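PDB 2QTE: novel immune-type receptor 11 from Ictalurus punctatus, which probably serves as a cell-surface immune receptor whose V-type immunoglobulin domain takes part in allogeneic recognition. Local coordinates for residues Thr18-Met23 with Lys75-Ile80; Leu32-Gln37 with Tyr91-Val96. The protein carries 1 engineered substitution. All blocks are in the same frame, centred on the assembly; numbering follows the deposited sequence.

Interaction 1: residues Thr18-Met23 with Lys75-Ile80; sequences TMECSM and KFDLNI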
ATOM      1  N   THR A  18     -17.961  -3.829  -8.894  1.00 21.06           N
ATOM      2  CA  THR A  18     -17.251  -4.861  -8.100  1.00 19.70           C
ATOM      3  C   THR A  18     -15.771  -4.914  -8.447  1.00 20.11           C
ATOM      4  O   THR A  18     -15.427  -5.025  -9.610  1.00 21.79           O
ATOM      5  CB  THR A  18     -17.896  -6.198  -8.355  1.00 20.99           C
ATOM      6  OG1 THR A  18     -19.256  -6.126  -7.885  1.00 20.16           O
ATOM      7  CG2 THR A  18     -17.127  -7.332  -7.656  1.00 17.14           C
ATOM      8  N   MET A  19     -14.900  -4.767  -7.451  1.00 18.58           N
ATOM      9  CA  MET A  19     -13.458  -4.938  -7.670  1.00 20.45           C
ATOM     10  C   MET A  19     -13.055  -6.274  -7.056  1.00 19.48           C
ATOM     11  O   MET A  19     -13.390  -6.575  -5.932  1.00 17.70           O
ATOM     12  CB  MET A  19     -12.667  -3.782  -7.071  1.00 15.72           C
ATOM     13  CG  MET A  19     -13.158  -2.476  -7.535  1.00 15.28           C
ATOM     14  SD  MET A  19     -12.427  -1.009  -6.812  1.00 16.62           S
ATOM     15  CE  MET A  19     -13.455  -0.728  -5.349  1.00 11.73           C
ATOM     16  N   GLU A  20     -12.319  -7.059  -7.811  1.00 22.11           N
ATOM     17  CA  GLU A  20     -12.102  -8.452  -7.533  1.00 26.87           C
ATOM     18  C   GLU A  20     -10.767  -8.740  -6.840  1.00 28.66           C
ATOM     19  O   GLU A  20      -9.789  -8.052  -7.072  1.00 27.00           O
ATOM     20  CB  GLU A  20     -12.132  -9.192  -8.859  1.00 35.09           C
ATOM     21  CG  GLU A  20     -13.529  -9.445  -9.424  1.00 44.89           C
ATOM     22  CD  GLU A  20     -13.936  -8.451 -10.489  1.00 52.69           C
ATOM     23  OE1 GLU A  20     -15.164  -8.333 -10.759  1.00 53.97           O
ATOM     24  OE2 GLU A  20     -13.036  -7.786 -11.061  1.00 52.01           O
ATOM     25  N   CYS A  21     -10.750  -9.739  -5.970  1.00 26.01           N
ATOM     26  CA  CYS A  21      -9.525 -10.263  -5.403  1.00 26.14           C
ATOM     27  C   CYS A  21      -9.770 -11.755  -5.196  1.00 27.87           C
ATOM     28  O   CYS A  21     -10.757 -12.123  -4.579  1.00 29.23           O
ATOM     29  CB  CYS A  21      -9.234  -9.608  -4.068  1.00 25.40           C
ATOM     30  SG  CYS A  21      -7.764 -10.224  -3.183  1.00 25.85           S
ATOM     31  N   SER A  22      -8.894 -12.615  -5.713  1.00 30.90           N
ATOM     32  CA  SER A  22      -9.091 -14.064  -5.540  1.00 35.82           C
ATOM     33  C   SER A  22      -8.621 -14.554  -4.172  1.00 38.41           C
ATOM     34  O   SER A  22      -7.738 -13.964  -3.538  1.00 38.77           O
ATOM     35  CB  SER A  22      -8.486 -14.866  -6.702  1.00 41.56           C
ATOM     36  OG  SER A  22      -8.651 -16.275  -6.519  1.00 45.36           O
ATOM     37  N   MET A  23      -9.236 -15.637  -3.721  1.00 39.73           N
ATOM     38  CA  MET A  23      -9.015 -16.206  -2.405  1.00 43.21           C
ATOM     39  C   MET A  23      -8.148 -17.466  -2.537  1.00 47.77           C
ATOM     40  O   MET A  23      -7.459 -17.867  -1.589  1.00 49.68           O
ATOM     41  CB  MET A  23     -10.383 -16.561  -1.787  1.00 43.57           C
ATOM     42  CG  MET A  23     -10.401 -16.832  -0.315  1.00 42.71           C
ATOM     43  SD  MET A  23     -10.231 -15.309   0.592  1.00 48.30           S
ATOM     44  CE  MET A  23     -11.917 -14.951   1.084  1.00 43.50           C
ATOM     45  N   LYS A  75     -13.603 -16.033  -3.459  1.00 31.87           N
ATOM     46  CA  LYS A  75     -13.739 -14.598  -3.717  1.00 27.78           C
ATOM     47  C   LYS A  75     -13.529 -13.746  -2.498  1.00 22.90           C
ATOM     48  O   LYS A  75     -13.938 -14.101  -1.398  1.00 20.97           O
ATOM     49  CB  LYS A  75     -15.143 -14.292  -4.256  1.00 34.04           C
ATOM     50  CG  LYS A  75     -15.440 -14.877  -5.614  1.00 36.29           C
ATOM     51  CD  LYS A  75     -16.838 -14.519  -6.069  1.00 43.05           C
ATOM     52  CE  LYS A  75     -17.147 -15.184  -7.383  1.00 43.07           C
ATOM     53  NZ  LYS A  75     -18.190 -14.442  -8.148  1.00 43.96           N
ATOM     54  N   PHE A  76     -12.915 -12.591  -2.687  1.00 19.29           N
ATOM     55  CA  PHE A  76     -12.883 -11.621  -1.635  1.00 17.21           C
ATOM     56  C   PHE A  76     -13.129 -10.297  -2.345  1.00 16.20           C
ATOM     57  O   PHE A  76     -12.249  -9.417  -2.392  1.00 16.52           O
ATOM     58  CB  PHE A  76     -11.529 -11.712  -0.948  1.00 15.05           C
ATOM     59  CG  PHE A  76     -11.396 -10.867   0.282  1.00 16.95           C
ATOM     60  CD1 PHE A  76     -12.178 -11.112   1.409  1.00 19.31           C
ATOM     61  CD2 PHE A  76     -10.457  -9.841   0.338  1.00 13.79           C
ATOM     62  CE1 PHE A  76     -12.062 -10.341   2.541  1.00 16.73           C
ATOM     63  CE2 PHE A  76     -10.346  -9.062   1.485  1.00 14.26           C
ATOM     64  CZ  PHE A  76     -11.136  -9.307   2.586  1.00 16.98           C
ATOM     65  N   ASP A  77     -14.302 -10.178  -2.955  1.00 14.29           N
ATOM     66  CA  ASP A  77     -14.548  -9.042  -3.879  1.00 14.90           C
ATOM     67  C   ASP A  77     -15.287  -7.905  -3.199  1.00 13.64           C
ATOM     68  O   ASP A  77     -16.215  -8.135  -2.456  1.00 14.49           O
ATOM     69  CB  ASP A  77     -15.337  -9.481  -5.092  1.00 17.91           C
ATOM     70  CG  ASP A  77     -14.727 -10.694  -5.799  1.00 25.02           C
ATOM     71  OD1 ASP A  77     -13.518 -10.985  -5.601  1.00 27.17           O
ATOM     72  OD2 ASP A  77     -15.454 -11.315  -6.590  1.00 23.46           O
ATOM     73  N   LEU A  78     -14.904  -6.673  -3.531  1.00 13.91           N
ATOM     74  CA  LEU A  78     -15.470  -5.495  -2.918  1.00 15.11           C
ATOM     75  C   LEU A  78     -16.551  -4.910  -3.873  1.00 16.05           C
ATOM     76  O   LEU A  78     -16.271  -4.718  -5.034  1.00 19.47           O
ATOM     77  CB  LEU A  78     -14.303  -4.523  -2.694  1.00 16.69           C
ATOM     78  CG  LEU A  78     -14.488  -3.177  -1.995  1.00 26.99           C
ATOM     79  CD1 LEU A  78     -15.054  -3.346  -0.604  1.00 21.69           C
ATOM     80  CD2 LEU A  78     -13.117  -2.486  -1.969  1.00 23.02           C
ATOM     81  N   ASN A  79     -17.774  -4.656  -3.405  1.00 14.19           N
ATOM     82  CA  ASN A  79     -18.812  -4.055  -4.247  1.00 15.70           C
ATOM     83  C   ASN A  79     -19.159  -2.645  -3.750  1.00 16.26           C
ATOM     84  O   ASN A  79     -19.023  -2.354  -2.568  1.00 16.79           O
ATOM     85  CB  ASN A  79     -20.085  -4.850  -4.175  1.00 13.84           C
ATOM     86  CG  ASN A  79     -19.850  -6.337  -4.233  1.00 16.62           C
ATOM     87  OD1 ASN A  79     -19.304  -6.810  -5.219  1.00 14.15           O
ATOM     88  ND2 ASN A  79     -20.257  -7.075  -3.200  1.00 15.94           N
ATOM     89  N   ILE A  80     -19.573  -1.781  -4.669  1.00 15.60           N
ATOM     90  CA  ILE A  80     -20.204  -0.496  -4.331  1.00 18.08           C
ATOM     91  C   ILE A  80     -21.541  -0.432  -5.069  1.00 15.75           C
ATOM     92  O   ILE A  80     -21.577  -0.707  -6.270  1.00 15.51           O
ATOM     93  CB  ILE A  80     -19.389   0.741  -4.780  1.00 18.49           C
ATOM     94  CG1 ILE A  80     -17.926   0.701  -4.303  1.00 19.88           C
ATOM     95  CG2 ILE A  80     -19.982   1.976  -4.169  1.00 17.79           C
ATOM     96  CD1 ILE A  80     -17.047  -0.304  -5.033  1.00 37.27           C
TER
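M19 and L78 exchange a reciprocal pair of backbone hydrogen bonds, M19 N to L78 O and L78 N to M19 O, that zips the B and E strands of an immunoglobulin V-type sandwich together in antiparallel fashion. Further along, F76 N returns to C21 O at 2.9 Å.

Between these points a side chain stands in for the backbone. D77 turns CG beside its own backbone N (chi1 -52°), which carries OD1 across to C21 N at 3.1 Å; the N-H points almost straight at the oxygen but meets it from above the carboxylate plane. With an alanine here, the C21 N-H would probably be left without its mate and the two strands less firmly tied just where regular backbone bonding lapses. A second polar link lies at the other end, where T18 OG1 donates to N79 OD1 at 2.8 Å, the two side chains lying abreast, while N79 ND2 is engaged by S68.

Apolar contacts line the inward face. The bent M19 chain brings CE against I80 CD1 at 3.6 Å and against L78 CD2. M23 sets CE 3.8 Å from F76 CB, and its SD makes an oblique Met-aromatic contact with the F76 ring.

The chemistry is thus divided: methionine, leucine and phenylalanine bury into the sandwich, whereas a carboxylate takes over a backbone bonding role, and its charge is probably eased by the C21 N-H.

Interaction 2: residues Leu32-Gln37 with Tyr91-Val96; sequences LAWYRQ and YFCGEV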
ATOM      1  N   LEU A  32      -5.926 -11.071   5.555  1.00 22.09           N
ATOM      2  CA  LEU A  32      -6.289 -10.591   4.244  1.00 23.72           C
ATOM      3  C   LEU A  32      -7.256  -9.400   4.335  1.00 21.48           C
ATOM      4  O   LEU A  32      -8.160  -9.383   5.193  1.00 16.99           O
ATOM      5  CB  LEU A  32      -6.878 -11.729   3.451  1.00 21.62           C
ATOM      6  CG  LEU A  32      -7.393 -11.450   2.070  1.00 19.96           C
ATOM      7  CD1 LEU A  32      -6.263 -11.224   1.072  1.00 25.57           C
ATOM      8  CD2 LEU A  32      -8.248 -12.625   1.668  1.00 25.29           C
ATOM      9  N   ALA A  33      -7.017  -8.392   3.489  1.00 19.34           N
ATOM     10  CA  ALA A  33      -7.697  -7.122   3.626  1.00 18.27           C
ATOM     11  C   ALA A  33      -7.572  -6.321   2.359  1.00 18.13           C
ATOM     12  O   ALA A  33      -6.647  -6.533   1.569  1.00 20.98           O
ATOM     13  CB  ALA A  33      -7.071  -6.320   4.802  1.00 17.58           C
ATOM     14  N   TRP A  34      -8.464  -5.347   2.183  1.00 15.19           N
ATOM     15  CA  TRP A  34      -8.374  -4.444   1.078  1.00 14.18           C
ATOM     16  C   TRP A  34      -7.874  -3.144   1.661  1.00 14.88           C
ATOM     17  O   TRP A  34      -8.268  -2.762   2.763  1.00 14.87           O
ATOM     18  CB  TRP A  34      -9.773  -4.186   0.482  1.00 15.84           C
ATOM     19  CG  TRP A  34     -10.238  -5.157  -0.561  1.00 18.57           C
ATOM     20  CD1 TRP A  34     -11.060  -6.217  -0.383  1.00 12.50           C
ATOM     21  CD2 TRP A  34      -9.920  -5.120  -1.968  1.00 14.04           C
ATOM     22  NE1 TRP A  34     -11.265  -6.870  -1.594  1.00 15.43           N
ATOM     23  CE2 TRP A  34     -10.568  -6.212  -2.572  1.00 16.34           C
ATOM     24  CE3 TRP A  34      -9.142  -4.278  -2.760  1.00 12.88           C
ATOM     25  CZ2 TRP A  34     -10.495  -6.456  -3.929  1.00 17.31           C
ATOM     26  CZ3 TRP A  34      -9.042  -4.531  -4.113  1.00  9.57           C
ATOM     27  CH2 TRP A  34      -9.694  -5.628  -4.680  1.00 16.98           C
ATOM     28  N   TYR A  35      -6.963  -2.481   0.961  1.00 10.95           N
ATOM     29  CA  TYR A  35      -6.476  -1.189   1.431  1.00 12.77           C
ATOM     30  C   TYR A  35      -6.966  -0.217   0.411  1.00 12.33           C
ATOM     31  O   TYR A  35      -7.092  -0.579  -0.725  1.00 13.75           O
ATOM     32  CB  TYR A  35      -4.944  -1.172   1.476  1.00 11.64           C
ATOM     33  CG  TYR A  35      -4.457  -1.984   2.619  1.00 15.73           C
ATOM     34  CD1 TYR A  35      -4.603  -3.381   2.617  1.00 15.19           C
ATOM     35  CD2 TYR A  35      -3.913  -1.380   3.728  1.00 16.95           C
ATOM     36  CE1 TYR A  35      -4.192  -4.132   3.693  1.00 15.67           C
ATOM     37  CE2 TYR A  35      -3.518  -2.123   4.821  1.00 17.45           C
ATOM     38  CZ  TYR A  35      -3.665  -3.495   4.776  1.00 19.19           C
ATOM     39  OH  TYR A  35      -3.270  -4.212   5.846  1.00 17.89           O
ATOM     40  N   ARG A  36      -7.169   1.033   0.812  1.00 14.23           N
ATOM     41  CA  ARG A  36      -7.688   2.030  -0.090  1.00 13.96           C
ATOM     42  C   ARG A  36      -6.759   3.246  -0.050  1.00 15.05           C
ATOM     43  O   ARG A  36      -6.360   3.678   1.054  1.00 16.87           O
ATOM     44  CB  ARG A  36      -9.086   2.419   0.390  1.00 14.94           C
ATOM     45  CG  ARG A  36      -9.764   3.529  -0.370  1.00 17.98           C
ATOM     46  CD  ARG A  36     -11.131   3.862   0.320  1.00 17.50           C
ATOM     47  NE  ARG A  36     -11.791   4.974  -0.380  1.00 21.97           N
ATOM     48  CZ  ARG A  36     -13.058   5.339  -0.176  1.00 19.92           C
ATOM     49  NH1 ARG A  36     -13.782   4.709   0.724  1.00 15.32           N
ATOM     50  NH2 ARG A  36     -13.592   6.371  -0.858  1.00 19.69           N
ATOM     51  N   GLN A  37      -6.423   3.803  -1.230  1.00 11.99           N
ATOM     52  CA  GLN A  37      -5.618   5.009  -1.272  1.00 13.10           C
ATOM     53  C   GLN A  37      -6.374   6.030  -2.086  1.00 18.00           C
ATOM     54  O   GLN A  37      -6.548   5.831  -3.283  1.00 15.71           O
ATOM     55  CB  GLN A  37      -4.279   4.759  -1.990  1.00  9.86           C
ATOM     56  CG  GLN A  37      -3.318   5.960  -1.884  1.00 14.19           C
ATOM     57  CD  GLN A  37      -2.270   5.976  -2.952  1.00 13.10           C
ATOM     58  OE1 GLN A  37      -2.233   5.083  -3.790  1.00 13.48           O
ATOM     59  NE2 GLN A  37      -1.419   7.013  -2.944  1.00 11.45           N
ATOM     60  N   TYR A  91      -7.400   0.634  -4.923  1.00 13.91           N
ATOM     61  CA  TYR A  91      -7.766  -0.332  -3.935  1.00 11.55           C
ATOM     62  C   TYR A  91      -6.894  -1.545  -4.198  1.00 13.35           C
ATOM     63  O   TYR A  91      -6.905  -2.104  -5.311  1.00 12.56           O
ATOM     64  CB  TYR A  91      -9.255  -0.737  -4.060  1.00 14.37           C
ATOM     65  CG  TYR A  91     -10.247   0.405  -3.806  1.00 11.71           C
ATOM     66  CD1 TYR A  91     -10.463   1.414  -4.770  1.00 15.96           C
ATOM     67  CD2 TYR A  91     -10.988   0.453  -2.625  1.00 15.42           C
ATOM     68  CE1 TYR A  91     -11.390   2.487  -4.524  1.00 15.11           C
ATOM     69  CE2 TYR A  91     -11.947   1.492  -2.393  1.00 18.12           C
ATOM     70  CZ  TYR A  91     -12.132   2.486  -3.336  1.00 18.13           C
ATOM     71  OH  TYR A  91     -13.066   3.492  -3.075  1.00 16.74           O
ATOM     72  N   PHE A  92      -6.181  -1.944  -3.161  1.00 12.73           N
ATOM     73  CA  PHE A  92      -5.188  -3.009  -3.247  1.00 14.36           C
ATOM     74  C   PHE A  92      -5.632  -4.126  -2.305  1.00 15.83           C
ATOM     75  O   PHE A  92      -5.974  -3.868  -1.159  1.00 13.72           O
ATOM     76  CB  PHE A  92      -3.813  -2.510  -2.746  1.00 15.88           C
ATOM     77  CG  PHE A  92      -3.386  -1.180  -3.287  1.00 15.27           C
ATOM     78  CD1 PHE A  92      -3.217  -0.988  -4.674  1.00 13.11           C
ATOM     79  CD2 PHE A  92      -3.156  -0.111  -2.421  1.00 14.49           C
ATOM     80  CE1 PHE A  92      -2.804   0.220  -5.197  1.00 15.91           C
ATOM     81  CE2 PHE A  92      -2.772   1.189  -2.937  1.00 13.81           C
ATOM     82  CZ  PHE A  92      -2.565   1.344  -4.325  1.00 13.33           C
ATOM     83  N   CYS A  93      -5.597  -5.363  -2.777  1.00 15.48           N
ATOM     84  CA  CYS A  93      -5.916  -6.505  -1.969  1.00 12.23           C
ATOM     85  C   CYS A  93      -4.604  -7.141  -1.584  1.00 13.14           C
ATOM     86  O   CYS A  93      -3.787  -7.416  -2.418  1.00 17.81           O
ATOM     87  CB  CYS A  93      -6.768  -7.484  -2.766  1.00 15.02           C
ATOM     88  SG  CYS A  93      -7.435  -8.799  -1.798  1.00 21.50           S
ATOM     89  N   GLY A  94      -4.399  -7.356  -0.311  1.00 15.64           N
ATOM     90  CA  GLY A  94      -3.167  -7.923   0.161  1.00 21.08           C
ATOM     91  C   GLY A  94      -3.282  -8.749   1.404  1.00 21.36           C
ATOM     92  O   GLY A  94      -4.252  -8.668   2.175  1.00 24.86           O
ATOM     93  N   GLU A  95      -2.245  -9.527   1.628  1.00 26.08           N
ATOM     94  CA  GLU A  95      -2.186 -10.399   2.779  1.00 25.85           C
ATOM     95  C   GLU A  95      -0.920 -10.129   3.597  1.00 25.14           C
ATOM     96  O   GLU A  95       0.160 -10.119   3.029  1.00 25.91           O
ATOM     97  CB  GLU A  95      -2.194 -11.834   2.245  1.00 27.37           C
ATOM     98  CG  GLU A  95      -2.466 -12.833   3.299  1.00 35.19           C
ATOM     99  CD  GLU A  95      -2.229 -14.257   2.856  1.00 36.52           C
ATOM    100  OE1 GLU A  95      -2.401 -14.576   1.662  1.00 35.96           O
ATOM    101  OE2 GLU A  95      -1.871 -15.046   3.742  1.00 34.39           O
ATOM    102  N   VAL A  96      -1.045  -9.862   4.908  1.00 26.08           N
ATOM    103  CA  VAL A  96       0.127  -9.710   5.803  1.00 23.81           C
ATOM    104  C   VAL A  96       0.765 -11.088   6.012  1.00 31.23           C
ATOM    105  O   VAL A  96       0.080 -12.038   6.375  1.00 27.24           O
ATOM    106  CB  VAL A  96      -0.198  -9.036   7.165  1.00 26.92           C
ATOM    107  CG1 VAL A  96       0.909  -9.282   8.232  1.00 26.53           C
ATOM    108  CG2 VAL A  96      -0.452  -7.552   6.991  1.00 27.96           C
TER
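The central C and F strands of the V-type immunoglobulin sheet pair here, W34 packing against the disulfide cysteine C93. The C93 CB stands over the tryptophan six-membered ring, 3.8 Å from its centroid and nearly on the ring normal, a CH-pi contact. With SG anti to the backbone N (chi1 -171°), the cysteine also lays its sulfur over the five-membered ring, 4.3 Å from that centroid. The indole edge is used as well: W34 CZ3 abuts Y91 O at 3.4 Å. W34 NE1, for its part, donates to F76 O.

On the same face L32 pushes CD1 to 3.9 Å from C93 SG. At the other end R36 runs extended alongside Y91, its CG meeting the phenol ring obliquely and off-centre, 4.1 Å from the centroid, a CH-pi contact. Y91 OH lies over one face of the guanidinium, an approach whose angle is too poor for a hydrogen bond; the hydroxyl is held instead by D87 O.

A disulfide cysteine packed on a core tryptophan is a hallmark of the immunoglobulin fold, and the ladder beneath it is regular. A33 and G94 form one hydrogen-bonded pair, and Y35 and F92 another, with Y35 N to F92 O the shortest link at 2.7 Å.

The opposite face of this sheet, carrying Y35 and F92, turns to the second subunit. Y35 OH is hydrogen-bonded to I101 N of that subunit, and F92 packs on its P43. Q37 brings OE1 to the edge of the F92 ring, 3.8 Å from F92 CZ, while its NE2 is hydrogen-bonded both to K41 O and to E90 of the second subunit.

Interactions 1 and 2 sit in opposing sheets of one sandwich, their centres about 11 Å apart, and the disulfide C21 SG to C93 SG at 2.0 Å joins them covalently. W34 of interaction 2 reaches across the same gap: its NE1, 2.8 Å from F76 O, ties its strand to 75-80, and its CZ2 packs 3.4 Å from C21 CB. The F76 and W34 rings also meet, with their planes nearly parallel. Along the chain the segments alternate, 18-23, 32-37, 75-80 and 91-96, so that, taken in chain order, the four lie by turns in one sheet and the other. Interaction 2 additionally borders the second subunit, which interaction 1 does not touch.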